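MmeI (Methylophilus methylotrophus, PDB 5HR4) combines restriction and modification in one Type IIL enzyme, binding DNA and probably transferring a methyl group from S-adenosyl-L-methionine to N6 of adenine. Local coordinates at residues A[179-182]-A[188-191]; A[334-339]-A[348-353]; A[432-437]-A[445-450]; A[464-469]-A[522-527]. All coordinates share one frame; numbering follows the deposited sequence.

Contact 1 of 4, residues A[179-182]-A[188-191]; sequences VGYE and LYLV
Tyr181, in the link between helices 163-178 and 183-200, meets Tyr189 on the second of these helices, and the two tyrosines make up the whole contact. Their side chains cross at about a right angle. The ring centroids lie 5.3 Å apart with the planes inclined at 69°, so the rings meet obliquely. The phenol end of Tyr181 does most of the touching: its OH comes to 3.4 Å from CD2 of Tyr189. Nearer the loop, Tyr181 CE2 packs 3.9 Å from Tyr189 CB, so CB and the CD2 flank of the helix tyrosine receive the neighbour. Reaching across depends on chi1 of Tyr181, -160°, which sets CG opposite the backbone N and sends the ring from the loop toward the helix, spanning CA atoms 9.4 Å apart. The buried hydroxyl of Tyr181 is hydrogen-bonded to Pro267 O, which ties down the far end of the ring, while Leu266 and Ala269 touch the same side chain. Tyr189 in turn packs edge-to-face with Phe233. With an alanine at Tyr181, the carbonyl of Pro267 would probably lose its hydroxyl mate and a gap would open beside CD2 of Tyr189. Just before Tyr181, Gly180 ends helix 163-178 in a Schellman motif, its positive phi of 100° turning the chain out of the last turn. The arrangement is that of a tight helix-to-helix connection, in which an aromatic of the short link packs back on the following helix, here part of the helicase spacer region.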
loop_
_atom_site.group_PDB
_atom_site.type_symbol
_atom_site.label_atom_id
_atom_site.label_comp_id
_atom_site.label_asym_id
_atom_site.label_seq_id
_atom_site.Cartn_x
_atom_site.Cartn_y
_atom_site.Cartn_z
ATOM N N VAL A 179 25.904 9.336 18.636
ATOM C CA VAL A 179 27.014 9.345 19.589
ATOM C C VAL A 179 27.291 7.939 20.107
ATOM O O VAL A 179 28.127 7.758 21.000
ATOM C CB VAL A 179 26.766 10.311 20.764
ATOM C CG1 VAL A 179 26.269 11.652 20.253
ATOM C CG2 VAL A 179 25.802 9.698 21.801
ATOM N N GLY A 180 26.596 6.943 19.557
ATOM C CA GLY A 180 26.845 5.547 19.861
ATOM C C GLY A 180 25.899 4.905 20.852
ATOM O O GLY A 180 26.183 3.794 21.323
ATOM N N TYR A 181 24.795 5.574 21.205
ATOM C CA TYR A 181 23.764 4.973 22.048
ATOM C C TYR A 181 22.735 4.360 21.113
ATOM O O TYR A 181 21.741 4.979 20.732
ATOM C CB TYR A 181 23.153 5.991 22.986
ATOM C CG TYR A 181 22.472 5.328 24.156
ATOM C CD1 TYR A 181 23.175 5.071 25.323
ATOM C CD2 TYR A 181 21.130 4.949 24.089
ATOM C CE1 TYR A 181 22.583 4.461 26.388
ATOM C CE2 TYR A 181 20.519 4.333 25.160
ATOM C CZ TYR A 181 21.254 4.090 26.312
ATOM O OH TYR A 181 20.674 3.483 27.400
ATOM N N GLU A 182 22.991 3.117 20.746
ATOM C CA GLU A 182 22.413 2.462 19.589
ATOM C C GLU A 182 21.608 1.264 20.055
ATOM O O GLU A 182 21.726 0.821 21.192
ATOM C CB GLU A 182 23.527 2.008 18.626
ATOM N N LEU A 188 14.412 1.521 23.757
ATOM C CA LEU A 188 13.668 1.520 25.010
ATOM C C LEU A 188 13.941 2.772 25.833
ATOM O O LEU A 188 13.049 3.234 26.558
ATOM C CB LEU A 188 13.992 0.258 25.800
ATOM C CG LEU A 188 13.539 0.004 27.246
ATOM C CD1 LEU A 188 12.066 0.265 27.470
ATOM C CD2 LEU A 188 13.849 -1.429 27.561
ATOM N N TYR A 189 15.146 3.340 25.740
ATOM C CA TYR A 189 15.388 4.635 26.373
ATOM C C TYR A 189 14.359 5.651 25.906
ATOM O O TYR A 189 13.737 6.348 26.715
ATOM C CB TYR A 189 16.796 5.122 26.044
ATOM C CG TYR A 189 17.379 6.141 27.004
ATOM C CD1 TYR A 189 17.129 7.495 26.843
ATOM C CD2 TYR A 189 18.215 5.747 28.047
ATOM C CE1 TYR A 189 17.666 8.435 27.705
ATOM C CE2 TYR A 189 18.751 6.675 28.914
ATOM C CZ TYR A 189 18.475 8.022 28.748
ATOM O OH TYR A 189 19.024 8.960 29.614
ATOM N N LEU A 190 14.124 5.705 24.595
ATOM C CA LEU A 190 13.319 6.781 24.030
ATOM C C LEU A 190 11.844 6.575 24.350
ATOM O O LEU A 190 11.151 7.489 24.815
ATOM C CB LEU A 190 13.550 6.846 22.524
ATOM C CG LEU A 190 13.176 8.184 21.888
ATOM C CD1 LEU A 190 14.320 9.206 22.016
ATOM C CD2 LEU A 190 12.758 7.981 20.443
ATOM N N VAL A 191 11.358 5.358 24.132
ATOM C CA VAL A 191 9.995 5.014 24.505
ATOM C C VAL A 191 9.751 5.222 26.008
ATOM O O VAL A 191 8.650 5.603 26.417
ATOM C CB VAL A 191 9.731 3.570 24.037
ATOM C CG1 VAL A 191 9.453 2.630 25.209
ATOM C CG2 VAL A 191 8.646 3.528 22.952
#

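Contact 2 of 4, residues A[334-339]-A[348-353]; sequences WVEFEK and LAFHKK
This is an antiparallel helix-helix contact, in which segments 334-339 and 348-353 pair as the arms of a helical hairpin within the methyltransferase region. The short axes approach to 10.8 Å at 157°, and Phe350 fills the space between them. Its ring points at the facing helix, with Phe337 CA over one face and the carboxylate of Glu336 at its edge. The chain of Glu336 is extended, with CG anti to the backbone N (chi1 -176°), and slants past the ring edge: CG lies 3.6 Å from Phe350 CE1 and OE2 lies 3.3 Å from Phe350 CD1. Carboxylate oxygens thus sit by the ring hydrogens, an approach likely to be mildly attractive. Phe337 adds apolar contact, its CB 4.0 Å from Phe350 CZ, and its side chain crosses that of Phe350 at about a right angle. Beyond Glu336, Lys353 arrives from the opposite direction and closes a salt bridge from NZ to OE1, although the modelled separation is too short to be trusted. The lysine chain, bent at chi2 and chi3, brings NZ to the carboxylate. A serine in place of Phe350 would probably open a gap between the helices and take away the ring edge against which the Glu336 carboxylate rests. Helix 368-388 packs against the pair, Val384 touching both phenylalanines and Leu380 touching Trp334, while Glu381 bonds to His351. From this hairpin, helix 344-355 leads into strand 359-361 of the mixed sheet, and that strand is followed by helix 368-388.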
loop_
_atom_site.group_PDB
_atom_site.type_symbol
_atom_site.label_atom_id
_atom_site.label_comp_id
_atom_site.label_asym_id
_atom_site.label_seq_id
_atom_site.Cartn_x
_atom_site.Cartn_y
_atom_site.Cartn_z
ATOM N N TRP A 334 -21.776 -2.884 18.026
ATOM C CA TRP A 334 -22.702 -1.839 18.449
ATOM C C TRP A 334 -24.155 -2.238 18.207
ATOM O O TRP A 334 -25.034 -1.934 19.027
ATOM C CB TRP A 334 -22.364 -0.526 17.754
ATOM C CG TRP A 334 -21.279 0.185 18.468
ATOM C CD1 TRP A 334 -19.941 0.184 18.158
ATOM C CD2 TRP A 334 -21.418 0.976 19.644
ATOM N NE1 TRP A 334 -19.251 0.947 19.062
ATOM C CE2 TRP A 334 -20.134 1.445 19.987
ATOM C CE3 TRP A 334 -22.508 1.358 20.426
ATOM C CZ2 TRP A 334 -19.908 2.267 21.085
ATOM C CZ3 TRP A 334 -22.284 2.180 21.510
ATOM C CH2 TRP A 334 -20.992 2.620 21.834
ATOM N N VAL A 335 -24.434 -2.932 17.107
ATOM C CA VAL A 335 -25.774 -3.477 16.941
ATOM C C VAL A 335 -26.090 -4.406 18.101
ATOM O O VAL A 335 -27.117 -4.256 18.770
ATOM C CB VAL A 335 -25.916 -4.175 15.573
ATOM C CG1 VAL A 335 -27.200 -4.985 15.480
ATOM C CG2 VAL A 335 -25.872 -3.145 14.459
ATOM N N GLU A 336 -25.190 -5.343 18.396
ATOM C CA GLU A 336 -25.452 -6.271 19.493
ATOM C C GLU A 336 -25.641 -5.523 20.804
ATOM O O GLU A 336 -26.552 -5.841 21.579
ATOM C CB GLU A 336 -24.327 -7.299 19.606
ATOM C CG GLU A 336 -24.548 -8.391 20.671
ATOM C CD GLU A 336 -23.361 -9.363 20.770
ATOM O OE1 GLU A 336 -22.451 -9.262 19.910
ATOM O OE2 GLU A 336 -23.325 -10.218 21.693
ATOM N N PHE A 337 -24.823 -4.492 21.047
ATOM C CA PHE A 337 -24.983 -3.693 22.257
ATOM C C PHE A 337 -26.380 -3.097 22.341
ATOM O O PHE A 337 -27.077 -3.255 23.345
ATOM C CB PHE A 337 -23.939 -2.582 22.317
ATOM C CG PHE A 337 -24.127 -1.654 23.485
ATOM C CD1 PHE A 337 -24.051 -2.136 24.793
ATOM C CD2 PHE A 337 -24.397 -0.302 23.283
ATOM C CE1 PHE A 337 -24.246 -1.273 25.887
ATOM C CE2 PHE A 337 -24.579 0.568 24.358
ATOM C CZ PHE A 337 -24.514 0.080 25.668
ATOM N N GLU A 338 -26.820 -2.433 21.282
ATOM C CA GLU A 338 -28.127 -1.799 21.328
ATOM C C GLU A 338 -29.267 -2.804 21.491
ATOM O O GLU A 338 -30.337 -2.432 21.978
ATOM C CB GLU A 338 -28.315 -0.941 20.084
ATOM C CG GLU A 338 -27.283 0.204 19.954
ATOM C CD GLU A 338 -27.370 1.271 21.069
ATOM O OE1 GLU A 338 -28.331 1.262 21.872
ATOM O OE2 GLU A 338 -26.479 2.148 21.130
ATOM N N LYS A 339 -29.067 -4.071 21.143
ATOM C CA LYS A 339 -30.163 -5.027 21.263
ATOM C C LYS A 339 -30.283 -5.631 22.663
ATOM O O LYS A 339 -31.369 -6.090 23.037
ATOM C CB LYS A 339 -29.991 -6.129 20.211
ATOM C CG LYS A 339 -31.089 -7.178 20.193
ATOM C CD LYS A 339 -31.093 -7.933 18.877
ATOM C CE LYS A 339 -29.758 -8.587 18.605
ATOM N NZ LYS A 339 -29.832 -9.457 17.398
ATOM N N LEU A 348 -24.493 -8.557 30.801
ATOM C CA LEU A 348 -23.378 -9.177 31.512
ATOM C C LEU A 348 -22.646 -10.168 30.616
ATOM O O LEU A 348 -21.411 -10.155 30.531
ATOM C CB LEU A 348 -23.895 -9.860 32.779
ATOM C CG LEU A 348 -24.201 -8.892 33.923
ATOM C CD1 LEU A 348 -25.248 -9.452 34.890
ATOM C CD2 LEU A 348 -22.914 -8.554 34.652
ATOM N N ALA A 349 -23.397 -11.035 29.930
ATOM C CA ALA A 349 -22.767 -11.961 28.998
ATOM C C ALA A 349 -22.041 -11.199 27.894
ATOM O O ALA A 349 -20.955 -11.610 27.457
ATOM C CB ALA A 349 -23.812 -12.917 28.418
ATOM N N PHE A 350 -22.606 -10.060 27.466
ATOM C CA PHE A 350 -21.966 -9.232 26.445
ATOM C C PHE A 350 -20.641 -8.666 26.934
ATOM O O PHE A 350 -19.677 -8.578 26.160
ATOM C CB PHE A 350 -22.905 -8.106 26.028
ATOM C CG PHE A 350 -22.376 -7.241 24.917
ATOM C CD1 PHE A 350 -22.316 -7.715 23.618
ATOM C CD2 PHE A 350 -21.969 -5.935 25.169
ATOM C CE1 PHE A 350 -21.849 -6.915 22.592
ATOM C CE2 PHE A 350 -21.493 -5.121 24.142
ATOM C CZ PHE A 350 -21.434 -5.611 22.855
ATOM N N HIS A 351 -20.560 -8.286 28.212
ATOM C CA HIS A 351 -19.282 -7.801 28.720
ATOM C C HIS A 351 -18.226 -8.897 28.679
ATOM O O HIS A 351 -17.116 -8.682 28.172
ATOM C CB HIS A 351 -19.409 -7.271 30.140
ATOM C CG HIS A 351 -18.380 -6.239 30.471
ATOM N ND1 HIS A 351 -18.324 -5.593 31.688
ATOM C CD2 HIS A 351 -17.379 -5.718 29.721
ATOM C CE1 HIS A 351 -17.334 -4.718 31.673
ATOM N NE2 HIS A 351 -16.746 -4.773 30.490
ATOM N N LYS A 352 -18.550 -10.073 29.232
ATOM C CA LYS A 352 -17.594 -11.176 29.233
ATOM C C LYS A 352 -17.167 -11.521 27.818
ATOM O O LYS A 352 -15.997 -11.860 27.595
ATOM C CB LYS A 352 -18.184 -12.406 29.930
ATOM N N LYS A 353 -18.079 -11.401 26.847
ATOM C CA LYS A 353 -17.686 -11.606 25.456
ATOM C C LYS A 353 -16.686 -10.549 24.998
ATOM O O LYS A 353 -15.740 -10.867 24.272
ATOM C CB LYS A 353 -18.904 -11.613 24.527
ATOM C CG LYS A 353 -18.578 -12.216 23.153
ATOM C CD LYS A 353 -19.092 -11.367 21.990
ATOM C CE LYS A 353 -20.502 -11.760 21.579
ATOM N NZ LYS A 353 -20.973 -11.009 20.380
#

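Contact 3 of 4, residues A[432-437]-A[445-450]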
loop_
_atom_site.group_PDB
_atom_site.type_symbol
_atom_site.label_atom_id
_atom_site.label_comp_id
_atom_site.label_asym_id
_atom_site.label_seq_id
_atom_site.Cartn_x
_atom_site.Cartn_y
_atom_site.Cartn_z
ATOM N N GLN A 432 -5.286 7.225 28.752
ATOM C CA GLN A 432 -6.193 8.209 28.174
ATOM C C GLN A 432 -7.647 7.804 28.380
ATOM O O GLN A 432 -8.476 8.632 28.767
ATOM C CB GLN A 432 -5.897 8.403 26.690
ATOM C CG GLN A 432 -4.933 9.551 26.422
ATOM C CD GLN A 432 -4.477 9.580 24.993
ATOM O OE1 GLN A 432 -4.569 8.572 24.290
ATOM N NE2 GLN A 432 -3.998 10.742 24.538
ATOM N N MET A 433 -7.962 6.522 28.174
ATOM C CA MET A 433 -9.325 6.054 28.376
ATOM C C MET A 433 -9.685 5.990 29.856
ATOM O O MET A 433 -10.811 6.343 30.239
ATOM C CB MET A 433 -9.520 4.695 27.711
ATOM C CG MET A 433 -9.369 4.748 26.208
ATOM S SD MET A 433 -10.353 6.059 25.424
ATOM C CE MET A 433 -11.984 5.604 25.953
ATOM N N ASN A 434 -8.759 5.541 30.706
ATOM C CA ASN A 434 -9.056 5.541 32.136
ATOM C C ASN A 434 -9.420 6.943 32.604
ATOM O O ASN A 434 -10.338 7.111 33.419
ATOM C CB ASN A 434 -7.875 4.983 32.946
ATOM C CG ASN A 434 -7.502 3.577 32.525
ATOM O OD1 ASN A 434 -8.345 2.816 32.061
ATOM N ND2 ASN A 434 -6.222 3.235 32.648
ATOM N N MET A 435 -8.732 7.964 32.077
ATOM C CA MET A 435 -9.100 9.332 32.420
ATOM C C MET A 435 -10.485 9.677 31.873
ATOM O O MET A 435 -11.262 10.379 32.535
ATOM C CB MET A 435 -8.053 10.330 31.902
ATOM C CG MET A 435 -6.721 10.412 32.683
ATOM S SD MET A 435 -6.767 10.363 34.507
ATOM C CE MET A 435 -7.965 11.667 34.868
ATOM N N LYS A 436 -10.823 9.181 30.676
ATOM C CA LYS A 436 -12.130 9.496 30.108
ATOM C C LYS A 436 -13.259 8.833 30.898
ATOM O O LYS A 436 -14.310 9.446 31.122
ATOM C CB LYS A 436 -12.183 9.098 28.629
ATOM N N ILE A 437 -13.067 7.591 31.351
ATOM C CA ILE A 437 -14.114 6.982 32.174
ATOM C C ILE A 437 -14.158 7.637 33.550
ATOM O O ILE A 437 -15.235 7.813 34.122
ATOM C CB ILE A 437 -13.945 5.457 32.280
ATOM C CG1 ILE A 437 -15.303 4.820 32.551
ATOM C CG2 ILE A 437 -13.016 5.088 33.420
ATOM C CD1 ILE A 437 -15.312 3.304 32.455
ATOM N N PHE A 445 -9.700 6.681 38.424
ATOM C CA PHE A 445 -9.356 5.288 38.194
ATOM C C PHE A 445 -8.219 5.222 37.188
ATOM O O PHE A 445 -8.395 5.644 36.038
ATOM C CB PHE A 445 -10.567 4.519 37.695
ATOM C CG PHE A 445 -10.234 3.188 37.122
ATOM C CD1 PHE A 445 -10.127 2.074 37.945
ATOM C CD2 PHE A 445 -10.037 3.034 35.755
ATOM C CE1 PHE A 445 -9.825 0.835 37.410
ATOM C CE2 PHE A 445 -9.740 1.795 35.215
ATOM C CZ PHE A 445 -9.634 0.695 36.043
ATOM N N ALA A 446 -7.067 4.690 37.617
ATOM C CA ALA A 446 -5.902 4.527 36.758
ATOM C C ALA A 446 -5.317 3.132 36.940
ATOM O O ALA A 446 -5.437 2.514 38.001
ATOM C CB ALA A 446 -4.824 5.577 37.041
ATOM N N ARG A 447 -4.676 2.642 35.883
ATOM C CA ARG A 447 -3.990 1.365 35.936
ATOM C C ARG A 447 -2.484 1.580 36.041
ATOM O O ARG A 447 -1.716 1.180 35.150
ATOM C CB ARG A 447 -4.363 0.509 34.726
ATOM C CG ARG A 447 -5.749 -0.052 34.810
ATOM C CD ARG A 447 -6.213 -0.517 33.458
ATOM N NE ARG A 447 -7.235 -1.556 33.572
ATOM C CZ ARG A 447 -8.066 -1.901 32.592
ATOM N NH1 ARG A 447 -8.013 -1.277 31.415
ATOM N NH2 ARG A 447 -8.956 -2.868 32.783
ATOM N N ILE A 448 -2.070 2.194 37.146
ATOM C CA ILE A 448 -0.667 2.367 37.501
ATOM C C ILE A 448 -0.446 1.750 38.875
ATOM O O ILE A 448 -1.193 2.057 39.804
ATOM C CB ILE A 448 -0.243 3.846 37.519
ATOM C CG1 ILE A 448 -0.593 4.509 36.177
ATOM C CG2 ILE A 448 1.250 3.967 37.829
ATOM C CD1 ILE A 448 0.125 3.917 35.012
ATOM N N PRO A 449 0.585 0.913 39.069
ATOM C CA PRO A 449 1.609 0.526 38.106
ATOM C C PRO A 449 1.102 -0.397 36.995
ATOM O O PRO A 449 0.009 -0.974 37.064
ATOM C CB PRO A 449 2.638 -0.198 38.992
ATOM C CG PRO A 449 1.843 -0.766 40.043
ATOM C CD PRO A 449 0.846 0.296 40.376
ATOM N N LEU A 450 1.950 -0.553 35.985
ATOM C CA LEU A 450 1.607 -1.287 34.777
ATOM C C LEU A 450 1.612 -2.781 35.078
ATOM O O LEU A 450 2.663 -3.420 35.094
ATOM C CB LEU A 450 2.594 -0.920 33.672
ATOM C CG LEU A 450 2.563 0.577 33.328
ATOM C CD1 LEU A 450 3.709 0.991 32.414
ATOM C CD2 LEU A 450 1.205 0.952 32.701
#
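Asn434 and Phe445 carry most of the van der Waals contact, and Ile437 adds an apolar touch. Asn434 CB lies against the backbone, 3.2 Å from Phe445 O, and its amide stands nearly upright to the ring, the planes 82° apart, with OD1 at the ring edge 3.6 Å from Phe445 CE2. Ile437 approaches the same flank, CG2 lying 4.3 Å from Phe445 CD2. Chi1 of Phe445, 166°, turns CG anti to the backbone N and brings the CD2-CE2 side of the ring up to Asn434 and Ile437.

The polar groups meet without a hydrogen bond between the two segments. Asn434 ND2 packs on the aliphatic part of Arg447, 3.8 Å from its CD, as the two side chains cross at about a right angle. Their polar ends are satisfied by others: Asn434 OD1 accepts from Arg378 NH2, Asn434 ND2 donates to Asp430 OD2, and Arg447 pairs by NH1 with Asp430 OD1 and by NH2 with Ile404 O. Asp430 thus holds both residues at once, and its charge probably offsets the closeness of Arg447 and Arg378.

In the fold, the loop 445-450 doubles back along the C-terminal turns of helix 416-440 on its way to strand 455-458, an edge strand of the mixed sheet. Helix 368-388 supports Ile437 through Ile382, and helix 398-401 covers Phe445 and Ile437 through Ile398.

Contact 4 of 4, residues A[464-469]-A[522-527]; sequences IDWNDV and AHYIQT
Trp466 presents its indole edge to the face of Tyr524 in an offset edge-to-face pair, the six-membered ring and the phenol having centroids 5.7 Å apart and planes at 64°. The atom leading the approach is Trp466 CE3, 3.9 Å from Tyr524 CG. The root of the tryptophan comes closer still, with Trp466 CB 3.6 Å from Tyr524 CD1. Farther along the phenol, the Asn467 amide meets the ring obliquely, its OD1 3.6 Å from Tyr524 CE1 and the planes 42° apart. Chi1 of Tyr524, 177°, sets CG anti to the backbone N and carries the ring from helix 517-524 across to this turn.

Around the pair, Lys520 makes a cation-pi contact with Trp466, and Phe360 meets the indole edge-to-face. The polar atoms are bonded to backbone: Trp466 NE1 to Ala461 O, Tyr524 OH to Leu470 O and Asn467 OD1 to Ala472 N, while Asn467 ND2 holds Asp465 OD1 only weakly. The contact between the segments is therefore one of shape and ring electrostatics, whereas these backbone bonds hold the indole N-H, the phenol tip and the amide oxygen in place, with the Trp466 side chain about 8 Å from the bound sinefungin.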
loop_
_atom_site.group_PDB
_atom_site.type_symbol
_atom_site.label_atom_id
_atom_site.label_comp_id
_atom_site.label_asym_id
_atom_site.label_seq_id
_atom_site.Cartn_x
_atom_site.Cartn_y
_atom_site.Cartn_z
ATOM N N ILE A 464 8.260 -17.069 11.172
ATOM C CA ILE A 464 7.900 -17.714 12.430
ATOM C C ILE A 464 6.524 -18.377 12.321
ATOM O O ILE A 464 5.767 -18.163 11.372
ATOM C CB ILE A 464 7.914 -16.722 13.607
ATOM C CG1 ILE A 464 6.896 -15.603 13.368
ATOM C CG2 ILE A 464 9.293 -16.159 13.832
ATOM C CD1 ILE A 464 6.769 -14.688 14.556
ATOM N N ASP A 465 6.190 -19.159 13.338
ATOM C CA ASP A 465 4.851 -19.708 13.489
ATOM C C ASP A 465 4.017 -18.738 14.329
ATOM O O ASP A 465 4.332 -18.508 15.505
ATOM C CB ASP A 465 4.926 -21.091 14.145
ATOM C CG ASP A 465 3.591 -21.816 14.162
ATOM O OD1 ASP A 465 2.628 -21.359 13.507
ATOM O OD2 ASP A 465 3.511 -22.869 14.822
ATOM N N TRP A 466 2.952 -18.175 13.734
ATOM C CA TRP A 466 2.137 -17.203 14.467
ATOM C C TRP A 466 1.642 -17.745 15.809
ATOM O O TRP A 466 1.500 -16.978 16.767
ATOM C CB TRP A 466 0.958 -16.719 13.601
ATOM C CG TRP A 466 1.423 -15.816 12.475
ATOM C CD1 TRP A 466 2.704 -15.407 12.246
ATOM C CD2 TRP A 466 0.627 -15.218 11.442
ATOM N NE1 TRP A 466 2.766 -14.608 11.138
ATOM C CE2 TRP A 466 1.504 -14.474 10.620
ATOM C CE3 TRP A 466 -0.736 -15.232 11.135
ATOM C CZ2 TRP A 466 1.061 -13.757 9.503
ATOM C CZ3 TRP A 466 -1.174 -14.516 10.027
ATOM C CH2 TRP A 466 -0.280 -13.791 9.229
ATOM N N ASN A 467 1.411 -19.060 15.918
ATOM C CA ASN A 467 0.964 -19.628 17.194
ATOM C C ASN A 467 1.936 -19.376 18.349
ATOM O O ASN A 467 1.546 -19.532 19.509
ATOM C CB ASN A 467 0.708 -21.134 17.068
ATOM C CG ASN A 467 -0.541 -21.446 16.265
ATOM O OD1 ASN A 467 -1.678 -21.282 16.748
ATOM N ND2 ASN A 467 -0.345 -21.901 15.029
ATOM N N ASP A 468 3.185 -18.990 18.089
ATOM C CA ASP A 468 4.030 -18.634 19.226
ATOM C C ASP A 468 3.662 -17.274 19.814
ATOM O O ASP A 468 3.967 -17.005 20.982
ATOM C CB ASP A 468 5.501 -18.657 18.826
ATOM C CG ASP A 468 5.936 -20.007 18.319
ATOM O OD1 ASP A 468 5.288 -21.007 18.707
ATOM O OD2 ASP A 468 6.915 -20.066 17.536
ATOM N N VAL A 469 3.013 -16.414 19.036
ATOM C CA VAL A 469 2.516 -15.145 19.551
ATOM C C VAL A 469 1.149 -15.320 20.191
ATOM O O VAL A 469 0.867 -14.727 21.238
ATOM C CB VAL A 469 2.463 -14.098 18.421
ATOM C CG1 VAL A 469 2.041 -12.722 18.967
ATOM C CG2 VAL A 469 3.805 -14.045 17.714
ATOM N N ALA A 522 -4.094 -17.570 6.023
ATOM C CA ALA A 522 -4.945 -18.666 5.561
ATOM C C ALA A 522 -4.545 -19.996 6.189
ATOM O O ALA A 522 -5.408 -20.819 6.505
ATOM C CB ALA A 522 -4.907 -18.766 4.041
ATOM N N HIS A 523 -3.246 -20.232 6.378
ATOM C CA HIS A 523 -2.826 -21.457 7.056
ATOM C C HIS A 523 -3.088 -21.374 8.556
ATOM O O HIS A 523 -3.517 -22.352 9.175
ATOM C CB HIS A 523 -1.348 -21.743 6.767
ATOM C CG HIS A 523 -1.112 -22.383 5.428
ATOM N ND1 HIS A 523 -0.521 -21.718 4.372
ATOM C CD2 HIS A 523 -1.408 -23.623 4.969
ATOM C CE1 HIS A 523 -0.453 -22.524 3.325
ATOM N NE2 HIS A 523 -0.983 -23.686 3.662
ATOM N N TYR A 524 -2.874 -20.198 9.143
ATOM C CA TYR A 524 -3.074 -20.011 10.572
ATOM C C TYR A 524 -4.515 -20.284 10.994
ATOM O O TYR A 524 -4.760 -20.941 12.013
ATOM C CB TYR A 524 -2.669 -18.589 10.932
ATOM C CG TYR A 524 -2.878 -18.195 12.375
ATOM C CD1 TYR A 524 -2.069 -18.705 13.380
ATOM C CD2 TYR A 524 -3.847 -17.276 12.727
ATOM C CE1 TYR A 524 -2.252 -18.325 14.700
ATOM C CE2 TYR A 524 -4.029 -16.891 14.040
ATOM C CZ TYR A 524 -3.230 -17.414 15.017
ATOM O OH TYR A 524 -3.400 -17.029 16.325
ATOM N N ILE A 525 -5.491 -19.770 10.241
ATOM C CA ILE A 525 -6.884 -19.902 10.669
ATOM C C ILE A 525 -7.467 -21.251 10.307
ATOM O O ILE A 525 -8.623 -21.527 10.655
ATOM C CB ILE A 525 -7.788 -18.791 10.087
ATOM C CG1 ILE A 525 -7.948 -18.943 8.578
ATOM C CG2 ILE A 525 -7.214 -17.423 10.405
ATOM C CD1 ILE A 525 -8.910 -17.931 7.988
ATOM N N GLN A 526 -6.704 -22.103 9.619
ATOM C CA GLN A 526 -7.227 -23.409 9.238
ATOM C C GLN A 526 -7.680 -24.199 10.462
ATOM O O GLN A 526 -8.589 -25.030 10.358
ATOM C CB GLN A 526 -6.163 -24.182 8.445
ATOM C CG GLN A 526 -6.717 -25.106 7.363
ATOM C CD GLN A 526 -7.385 -24.350 6.215
ATOM O OE1 GLN A 526 -6.749 -23.536 5.547
ATOM N NE2 GLN A 526 -8.674 -24.617 5.984
ATOM N N THR A 527 -7.090 -23.922 11.635
ATOM C CA THR A 527 -7.437 -24.607 12.876
ATOM C C THR A 527 -8.594 -23.957 13.632
ATOM O O THR A 527 -9.018 -24.507 14.656
ATOM C CB THR A 527 -6.216 -24.688 13.819
ATOM O OG1 THR A 527 -5.762 -23.369 14.139
ATOM C CG2 THR A 527 -5.063 -25.438 13.177
#

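In the fold
Contacts 1 and 4 are buried and rest on aromatic pairs, with the Tyr181, Trp466 and Tyr524 polar atoms bonded to backbone beyond the segments, whereas contacts 2 and 3 are partly buried. A direct salt bridge joins the segments in contact 2 alone; in contact 3 the charges act through Asp430 instead. Contact 1 joins helix 183-200 to the link that precedes it, the side chain of Tyr189 lying about 12 Å from that of the calcium ligand Cys283, while the other three lie within the methyltransferase range. Contacts 2 and 3 share helix 368-388 as a support, and contact 4 packs against sheet strands nearer the cofactor site. Helix 416-440 carries one segment of contact 3 and also touches segment 188-191.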